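Local structure of 2-keto-3-deoxygluconate kinase (Thermotoga maritima, 2AFB) at residues 101-106 and 110-115; 308-313 and 336-341. The protein probably phosphorylates 2-keto-3-deoxygluconate at the expense of ATP, as a sugar kinase of the pfkB family in the ribokinase clan. All blocks are in the same frame, centred on the assembly; numbering follows the deposited sequence.

Contact 1 (101-106 and 110-115)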
ATOM      1  N   PHE A 101      -7.659  17.243   8.196  1.00 25.83           N
ATOM      2  CA  PHE A 101      -7.357  16.585   6.931  1.00 27.94           C
ATOM      3  C   PHE A 101      -6.404  17.494   6.200  1.00 28.64           C
ATOM      4  O   PHE A 101      -6.631  18.680   6.101  1.00 30.90           O
ATOM      5  CB  PHE A 101      -8.596  16.401   6.092  1.00 24.68           C
ATOM      6  CG  PHE A 101      -9.659  15.572   6.749  1.00 29.12           C
ATOM      7  CD1 PHE A 101     -10.455  16.111   7.707  1.00 24.69           C
ATOM      8  CD2 PHE A 101      -9.844  14.227   6.419  1.00 22.00           C
ATOM      9  CE1 PHE A 101     -11.440  15.355   8.337  1.00 31.90           C
ATOM     10  CE2 PHE A 101     -10.837  13.473   7.045  1.00 25.01           C
ATOM     11  CZ  PHE A 101     -11.615  14.047   8.026  1.00 21.68           C
ATOM     12  N   LEU A 102      -5.350  16.933   5.673  1.00 26.70           N
ATOM     13  CA  LEU A 102      -4.354  17.703   4.971  1.00 27.92           C
ATOM     14  C   LEU A 102      -4.093  17.142   3.586  1.00 24.70           C
ATOM     15  O   LEU A 102      -3.764  15.947   3.438  1.00 27.15           O
ATOM     16  CB  LEU A 102      -3.055  17.691   5.775  1.00 26.83           C
ATOM     17  CG  LEU A 102      -1.849  18.243   4.998  1.00 29.45           C
ATOM     18  CD1 LEU A 102      -1.967  19.747   4.978  1.00 35.57           C
ATOM     19  CD2 LEU A 102      -0.521  17.804   5.712  1.00 32.25           C
ATOM     20  N   GLU A 103      -4.238  18.005   2.572  1.00 27.01           N
ATOM     21  CA  GLU A 103      -3.844  17.711   1.207  1.00 28.30           C
ATOM     22  C   GLU A 103      -2.527  18.361   1.035  1.00 29.87           C
ATOM     23  O   GLU A 103      -2.412  19.583   1.134  1.00 33.41           O
ATOM     24  CB  GLU A 103      -4.770  18.307   0.180  1.00 30.02           C
ATOM     25  CG  GLU A 103      -6.140  17.684   0.090  1.00 34.43           C
ATOM     26  CD  GLU A 103      -7.040  18.361  -0.969  1.00 33.05           C
ATOM     27  OE1 GLU A 103      -6.805  19.566  -1.307  1.00 34.25           O
ATOM     28  OE2 GLU A 103      -7.999  17.696  -1.432  1.00 35.97           O
ATOM     29  N   ILE A 104      -1.518  17.558   0.752  1.00 29.05           N
ATOM     30  CA  ILE A 104      -0.181  18.089   0.535  1.00 31.62           C
ATOM     31  C   ILE A 104      -0.055  18.560  -0.928  1.00 29.57           C
ATOM     32  O   ILE A 104      -0.225  17.762  -1.895  1.00 24.49           O
ATOM     33  CB  ILE A 104       0.894  17.049   0.869  1.00 31.96           C
ATOM     34  CG1 ILE A 104       0.751  16.663   2.345  1.00 33.75           C
ATOM     35  CG2 ILE A 104       2.281  17.595   0.561  1.00 33.72           C
ATOM     36  CD1 ILE A 104       1.605  15.504   2.733  1.00 40.46           C
ATOM     37  N   GLY A 105       0.235  19.848  -1.073  1.00 27.08           N
ATOM     38  CA  GLY A 105       0.202  20.461  -2.395  1.00 29.78           C
ATOM     39  C   GLY A 105       1.499  20.214  -3.196  1.00 27.17           C
ATOM     40  O   GLY A 105       2.445  19.580  -2.747  1.00 30.45           O
ATOM     41  N   ALA A 106       1.530  20.777  -4.372  1.00 27.29           N
ATOM     42  CA  ALA A 106       2.651  20.646  -5.232  1.00 25.73           C
ATOM     43  C   ALA A 106       2.602  21.792  -6.173  1.00 26.42           C
ATOM     44  O   ALA A 106       1.523  22.157  -6.695  1.00 25.63           O
ATOM     45  CB  ALA A 106       2.587  19.309  -5.992  1.00 24.54           C
ATOM     46  N   PRO A 110      -1.504  24.886  -3.711  1.00 28.34           N
ATOM     47  CA  PRO A 110      -1.106  24.850  -2.306  1.00 29.17           C
ATOM     48  C   PRO A 110      -1.644  23.676  -1.497  1.00 25.20           C
ATOM     49  O   PRO A 110      -2.604  23.014  -1.887  1.00 22.84           O
ATOM     50  CB  PRO A 110      -1.643  26.183  -1.738  1.00 30.51           C
ATOM     51  CG  PRO A 110      -2.645  26.637  -2.666  1.00 32.69           C
ATOM     52  CD  PRO A 110      -2.377  26.033  -4.017  1.00 27.67           C
ATOM     53  N   SER A 111      -0.995  23.426  -0.374  1.00 26.72           N
ATOM     54  CA  SER A 111      -1.500  22.472   0.615  1.00 28.73           C
ATOM     55  C   SER A 111      -2.824  22.996   1.109  1.00 29.33           C
ATOM     56  O   SER A 111      -3.046  24.192   1.096  1.00 32.68           O
ATOM     57  CB  SER A 111      -0.511  22.270   1.770  1.00 28.35           C
ATOM     58  OG  SER A 111       0.555  21.446   1.293  1.00 34.96           O
ATOM     59  N   LYS A 112      -3.734  22.113   1.468  1.00 28.42           N
ATOM     60  CA  LYS A 112      -5.078  22.537   1.878  1.00 29.92           C
ATOM     61  C   LYS A 112      -5.390  21.766   3.133  1.00 31.67           C
ATOM     62  O   LYS A 112      -5.061  20.562   3.234  1.00 32.97           O
ATOM     63  CB  LYS A 112      -6.103  22.267   0.774  1.00 30.73           C
ATOM     64  CG  LYS A 112      -7.565  22.555   1.152  1.00 31.06           C
ATOM     65  CD  LYS A 112      -8.517  22.320  -0.026  1.00 29.76           C
ATOM     66  CE  LYS A 112     -10.002  22.511   0.332  1.00 34.68           C
ATOM     67  NZ  LYS A 112     -10.364  23.959   0.517  1.00 28.32           N
ATOM     68  N   VAL A 113      -5.923  22.477   4.116  1.00 32.57           N
ATOM     69  CA  VAL A 113      -6.331  21.893   5.374  1.00 34.88           C
ATOM     70  C   VAL A 113      -7.847  22.044   5.486  1.00 31.66           C
ATOM     71  O   VAL A 113      -8.386  23.106   5.277  1.00 29.99           O
ATOM     72  CB  VAL A 113      -5.672  22.561   6.615  1.00 36.87           C
ATOM     73  CG1 VAL A 113      -6.057  21.769   7.889  1.00 42.35           C
ATOM     74  CG2 VAL A 113      -4.149  22.606   6.499  1.00 42.83           C
ATOM     75  N   VAL A 114      -8.509  20.952   5.790  1.00 27.86           N
ATOM     76  CA  VAL A 114      -9.850  20.973   6.288  1.00 27.92           C
ATOM     77  C   VAL A 114      -9.817  20.635   7.794  1.00 27.19           C
ATOM     78  O   VAL A 114      -9.551  19.516   8.168  1.00 22.17           O
ATOM     79  CB  VAL A 114     -10.687  19.918   5.573  1.00 27.89           C
ATOM     80  CG1 VAL A 114     -12.084  19.928   6.092  1.00 30.45           C
ATOM     81  CG2 VAL A 114     -10.669  20.148   4.043  1.00 36.03           C
ATOM     82  N   TYR A 115     -10.150  21.582   8.655  1.00 27.48           N
ATOM     83  CA  TYR A 115     -10.190  21.310  10.094  1.00 28.04           C
ATOM     84  C   TYR A 115     -11.502  20.667  10.556  1.00 27.25           C
ATOM     85  O   TYR A 115     -12.590  21.055  10.120  1.00 28.60           O
ATOM     86  CB  TYR A 115      -9.987  22.619  10.911  1.00 28.42           C
ATOM     87  CG  TYR A 115      -8.578  23.109  10.812  1.00 30.97           C
ATOM     88  CD1 TYR A 115      -7.543  22.461  11.512  1.00 30.66           C
ATOM     89  CD2 TYR A 115      -8.247  24.145   9.950  1.00 31.79           C
ATOM     90  CE1 TYR A 115      -6.238  22.875  11.390  1.00 34.22           C
ATOM     91  CE2 TYR A 115      -6.928  24.561   9.806  1.00 40.17           C
ATOM     92  CZ  TYR A 115      -5.935  23.934  10.542  1.00 33.89           C
ATOM     93  OH  TYR A 115      -4.633  24.357  10.420  1.00 42.51           O
TER
HETATM   94  O   HOH W   1      -4.745  21.172  -2.462  1.00 24.52           O
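Glu103 runs alongside Lys112, both pointing the same way from one face of a β hairpin, and its OE1 lies 3.5 Å from Lys112 CB and equally near CD. The long methylene chain of the lysine suits this place: it flanks the carboxylate while its ammonium group extends beyond, NZ staying 5.9 Å from Glu103 OE1, not in contact with the carboxylate. Glu103 OE1 instead makes a salt bridge with Arg32 and OE2 accepts the backbone N of Ile33, while a water donates to both OE1 and Pro110 O.

Beneath them the backbones pair antiparallel. Glu103 N meets Lys112 O at 2.8 Å, nearly along the C=O axis. Phe101 and Val114 form the next hydrogen-bonded pair, with Phe101 CB 4.1 Å from Val114 CB. Val114 O also sits in the plane of the Phe101 ring, at its edge. On the reverse face Leu102, with CG anti to its backbone N (chi1 169°), brings CD1 to 3.9 Å from Val113 CG2.

Where the strands end, Ser111 OG accepts Gly105 N at 2.9 Å, almost straight at 168°; glycine leaves room for the close backbone of Pro110 and Ser111. With its carboxylate held by arginine, amide and water, Glu103 probably stays ionised.

Contact 2 (308-313 and 336-341). With CA (calcium ion), chain G.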
ATOM      1  N   SER A 308      24.525  33.258  20.274  1.00 27.07           N
ATOM      2  CA  SER A 308      23.389  33.750  19.516  1.00 27.79           C
ATOM      3  C   SER A 308      23.442  33.380  18.052  1.00 25.69           C
ATOM      4  O   SER A 308      22.429  32.983  17.486  1.00 26.35           O
ATOM      5  CB  SER A 308      23.293  35.263  19.650  1.00 29.41           C
ATOM      6  OG  SER A 308      23.053  35.615  20.991  1.00 27.14           O
ATOM      7  N   GLN A 309      24.623  33.467  17.450  1.00 22.55           N
ATOM      8  CA  GLN A 309      24.760  33.060  16.057  1.00 24.57           C
ATOM      9  C   GLN A 309      24.492  31.559  15.920  1.00 25.47           C
ATOM     10  O   GLN A 309      23.741  31.129  15.023  1.00 24.32           O
ATOM     11  CB  GLN A 309      26.126  33.453  15.460  1.00 24.04           C
ATOM     12  CG  GLN A 309      26.178  33.382  13.932  1.00 29.01           C
ATOM     13  CD  GLN A 309      25.130  34.299  13.226  1.00 23.15           C
ATOM     14  OE1 GLN A 309      24.987  35.464  13.572  1.00 35.58           O
ATOM     15  NE2 GLN A 309      24.406  33.745  12.243  1.00 23.98           N
ATOM     16  N   LYS A 310      25.040  30.767  16.834  1.00 24.63           N
ATOM     17  CA  LYS A 310      24.838  29.331  16.765  1.00 27.45           C
ATOM     18  C   LYS A 310      23.401  28.970  16.996  1.00 24.24           C
ATOM     19  O   LYS A 310      22.890  28.027  16.396  1.00 23.92           O
ATOM     20  CB  LYS A 310      25.774  28.552  17.713  1.00 28.20           C
ATOM     21  CG  LYS A 310      25.382  27.084  17.831  1.00 28.29           C
ATOM     22  CD  LYS A 310      26.308  26.286  18.691  1.00 35.01           C
ATOM     23  CE  LYS A 310      26.506  24.842  18.159  1.00 36.92           C
ATOM     24  NZ  LYS A 310      25.554  23.902  18.644  1.00 44.50           N
ATOM     25  N   LYS A 311      22.707  29.713  17.844  1.00 27.80           N
ATOM     26  CA  LYS A 311      21.276  29.488  17.999  1.00 28.81           C
ATOM     27  C   LYS A 311      20.528  29.637  16.676  1.00 25.29           C
ATOM     28  O   LYS A 311      19.574  28.916  16.419  1.00 23.36           O
ATOM     29  CB  LYS A 311      20.633  30.497  18.952  1.00 29.87           C
ATOM     30  CG  LYS A 311      20.771  30.177  20.381  1.00 35.76           C
ATOM     31  CD  LYS A 311      19.993  31.167  21.246  1.00 35.85           C
ATOM     32  CE  LYS A 311      20.633  31.258  22.624  1.00 34.90           C
ATOM     33  NZ  LYS A 311      19.646  31.698  23.614  1.00 33.66           N
ATOM     34  N   ALA A 312      20.916  30.632  15.888  1.00 25.02           N
ATOM     35  CA  ALA A 312      20.255  30.885  14.621  1.00 24.16           C
ATOM     36  C   ALA A 312      20.590  29.794  13.628  1.00 26.16           C
ATOM     37  O   ALA A 312      19.691  29.297  12.968  1.00 24.33           O
ATOM     38  CB  ALA A 312      20.630  32.251  14.044  1.00 23.53           C
ATOM     39  N   GLU A 313      21.856  29.408  13.529  1.00 25.52           N
ATOM     40  CA  GLU A 313      22.250  28.430  12.517  1.00 25.88           C
ATOM     41  C   GLU A 313      21.657  27.068  12.833  1.00 26.44           C
ATOM     42  O   GLU A 313      21.122  26.407  11.936  1.00 26.26           O
ATOM     43  CB  GLU A 313      23.775  28.293  12.388  1.00 23.57           C
ATOM     44  CG  GLU A 313      24.518  29.519  11.925  1.00 29.33           C
ATOM     45  CD  GLU A 313      24.093  30.081  10.547  1.00 35.01           C
ATOM     46  OE1 GLU A 313      23.340  29.427   9.748  1.00 30.42           O
ATOM     47  OE2 GLU A 313      24.560  31.211  10.263  1.00 39.41           O
ATOM     48  N   GLU A 336      23.018  15.353  13.138  1.00 23.58           N
ATOM     49  CA  GLU A 336      22.467  15.607  11.802  1.00 27.31           C
ATOM     50  C   GLU A 336      22.236  17.085  11.556  1.00 24.65           C
ATOM     51  O   GLU A 336      22.604  17.624  10.512  1.00 22.95           O
ATOM     52  CB  GLU A 336      21.140  14.823  11.602  1.00 22.49           C
ATOM     53  CG  GLU A 336      21.421  13.320  11.361  1.00 26.98           C
ATOM     54  CD  GLU A 336      20.158  12.368  11.427  1.00 35.30           C
ATOM     55  OE1 GLU A 336      19.077  12.799  11.915  1.00 26.31           O
ATOM     56  OE2 GLU A 336      20.289  11.171  11.009  1.00 28.37           O
ATOM     57  N   ILE A 337      21.625  17.739  12.531  1.00 25.61           N
ATOM     58  CA  ILE A 337      21.410  19.181  12.489  1.00 23.76           C
ATOM     59  C   ILE A 337      22.739  19.945  12.444  1.00 24.62           C
ATOM     60  O   ILE A 337      22.924  20.841  11.621  1.00 24.49           O
ATOM     61  CB  ILE A 337      20.581  19.631  13.725  1.00 24.02           C
ATOM     62  CG1 ILE A 337      19.274  18.865  13.790  1.00 26.50           C
ATOM     63  CG2 ILE A 337      20.387  21.173  13.742  1.00 29.60           C
ATOM     64  CD1 ILE A 337      18.496  19.106  15.027  1.00 29.22           C
ATOM     65  N   GLU A 338      23.665  19.624  13.346  1.00 24.06           N
ATOM     66  CA  GLU A 338      24.956  20.298  13.341  1.00 25.89           C
ATOM     67  C   GLU A 338      25.688  20.144  12.029  1.00 25.76           C
ATOM     68  O   GLU A 338      26.337  21.079  11.580  1.00 19.88           O
ATOM     69  CB  GLU A 338      25.873  19.761  14.439  1.00 27.22           C
ATOM     70  CG  GLU A 338      25.489  20.240  15.820  1.00 35.13           C
ATOM     71  CD  GLU A 338      26.359  19.644  16.934  1.00 31.40           C
ATOM     72  OE1 GLU A 338      27.086  18.627  16.686  1.00 43.77           O
ATOM     73  OE2 GLU A 338      26.302  20.213  18.067  1.00 55.63           O
ATOM     74  N   LYS A 339      25.589  18.958  11.429  1.00 27.85           N
ATOM     75  CA  LYS A 339      26.237  18.651  10.158  1.00 29.32           C
ATOM     76  C   LYS A 339      25.754  19.605   9.043  1.00 29.39           C
ATOM     77  O   LYS A 339      26.534  20.095   8.217  1.00 28.76           O
ATOM     78  CB  LYS A 339      25.945  17.189   9.770  1.00 29.61           C
ATOM     79  CG  LYS A 339      26.630  16.697   8.476  1.00 34.40           C
ATOM     80  CD  LYS A 339      28.153  16.749   8.573  1.00 46.12           C
ATOM     81  CE  LYS A 339      28.815  16.476   7.222  1.00 45.44           C
ATOM     82  NZ  LYS A 339      28.431  15.128   6.719  1.00 48.97           N
ATOM     83  N   LEU A 340      24.461  19.891   9.039  1.00 29.29           N
ATOM     84  CA  LEU A 340      23.901  20.823   8.064  1.00 27.87           C
ATOM     85  C   LEU A 340      24.360  22.250   8.387  1.00 27.51           C
ATOM     86  O   LEU A 340      24.935  22.915   7.551  1.00 28.39           O
ATOM     87  CB  LEU A 340      22.376  20.736   8.054  1.00 25.45           C
ATOM     88  CG  LEU A 340      21.712  21.694   7.064  1.00 25.48           C
ATOM     89  CD1 LEU A 340      22.235  21.503   5.667  1.00 27.48           C
ATOM     90  CD2 LEU A 340      20.234  21.503   7.136  1.00 20.64           C
ATOM     91  N   ALA A 341      24.109  22.695   9.610  1.00 28.39           N
ATOM     92  CA  ALA A 341      24.519  24.012  10.073  1.00 29.74           C
ATOM     93  C   ALA A 341      25.991  24.270   9.780  1.00 30.90           C
ATOM     94  O   ALA A 341      26.336  25.352   9.367  1.00 32.55           O
ATOM     95  CB  ALA A 341      24.199  24.200  11.587  1.00 29.82           C
TER
HETATM   96 CA    CA G 344      27.698  18.397  19.167  1.00 47.77          CA
HETATM   97  O   HOH W   2      30.406  17.543  19.603  1.00 53.59           O
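Close packing between the two segments is confined to Glu313 and Ala341, whose CA atoms approach to 5.5 Å. Ala341 CB lies 4.2 Å from Glu313 CB and 3.8 Å from Glu313 O; a side chain this short lets the helix surfaces come close. Ala341 also packs on Ala317, farther along helix 308-322.

Polar bonding turns the end of Glu313 elsewhere. Its chain bends at chi2 (-58°), and Gln309 NE2, one helical turn earlier, donates to Glu313 OE2 at 3.2 Å from above the carboxylate plane. The stronger partner is Asn278, whose backbone N binds OE1, tying the helix to strand 273-283.

Charge and metal meet at Glu338. Extended beyond CG, it grips a calcium ion with both carboxylate oxygens, OE1 at 2.6 Å and OE2 at 2.5 Å from the metal, while His8, of the apparent N-terminal purification tag, and a water supply further ligands. Lys310 NZ comes to 3.8 Å from Glu338 OE2, too long for a hydrogen bond; the same lysine makes a cation-pi contact with Phe306.

A carboxylate can bind calcium through both hard oxygens; with a tag histidine as partner, the site is probably a feature of the crystallised construct. Any attraction between Lys310 and Glu338 is a loose, charge-based one beside the alanine contact.

How the contacts relate
From the N terminus, contact 1 comes first: residues 101-106 run to a short turn, and 110-115 return beside them, closing a hairpin with only three residues between. This pairs strand 112-116, outermost within this chain, with strand 99-103 in the smaller four-stranded sheet. Contact 2 opens much later, and 22 residues separate 308-313 from 336-341, so it joins the start of helix 308-322 to the last helix, 334-341. The two loops follow in series, neither enclosing nor crossing the other. The nearest atoms of the two contacts are about 20 Å apart within the chain, yet the assembly brings such regions together: Lys112 packs on Glu336 of a neighbouring subunit.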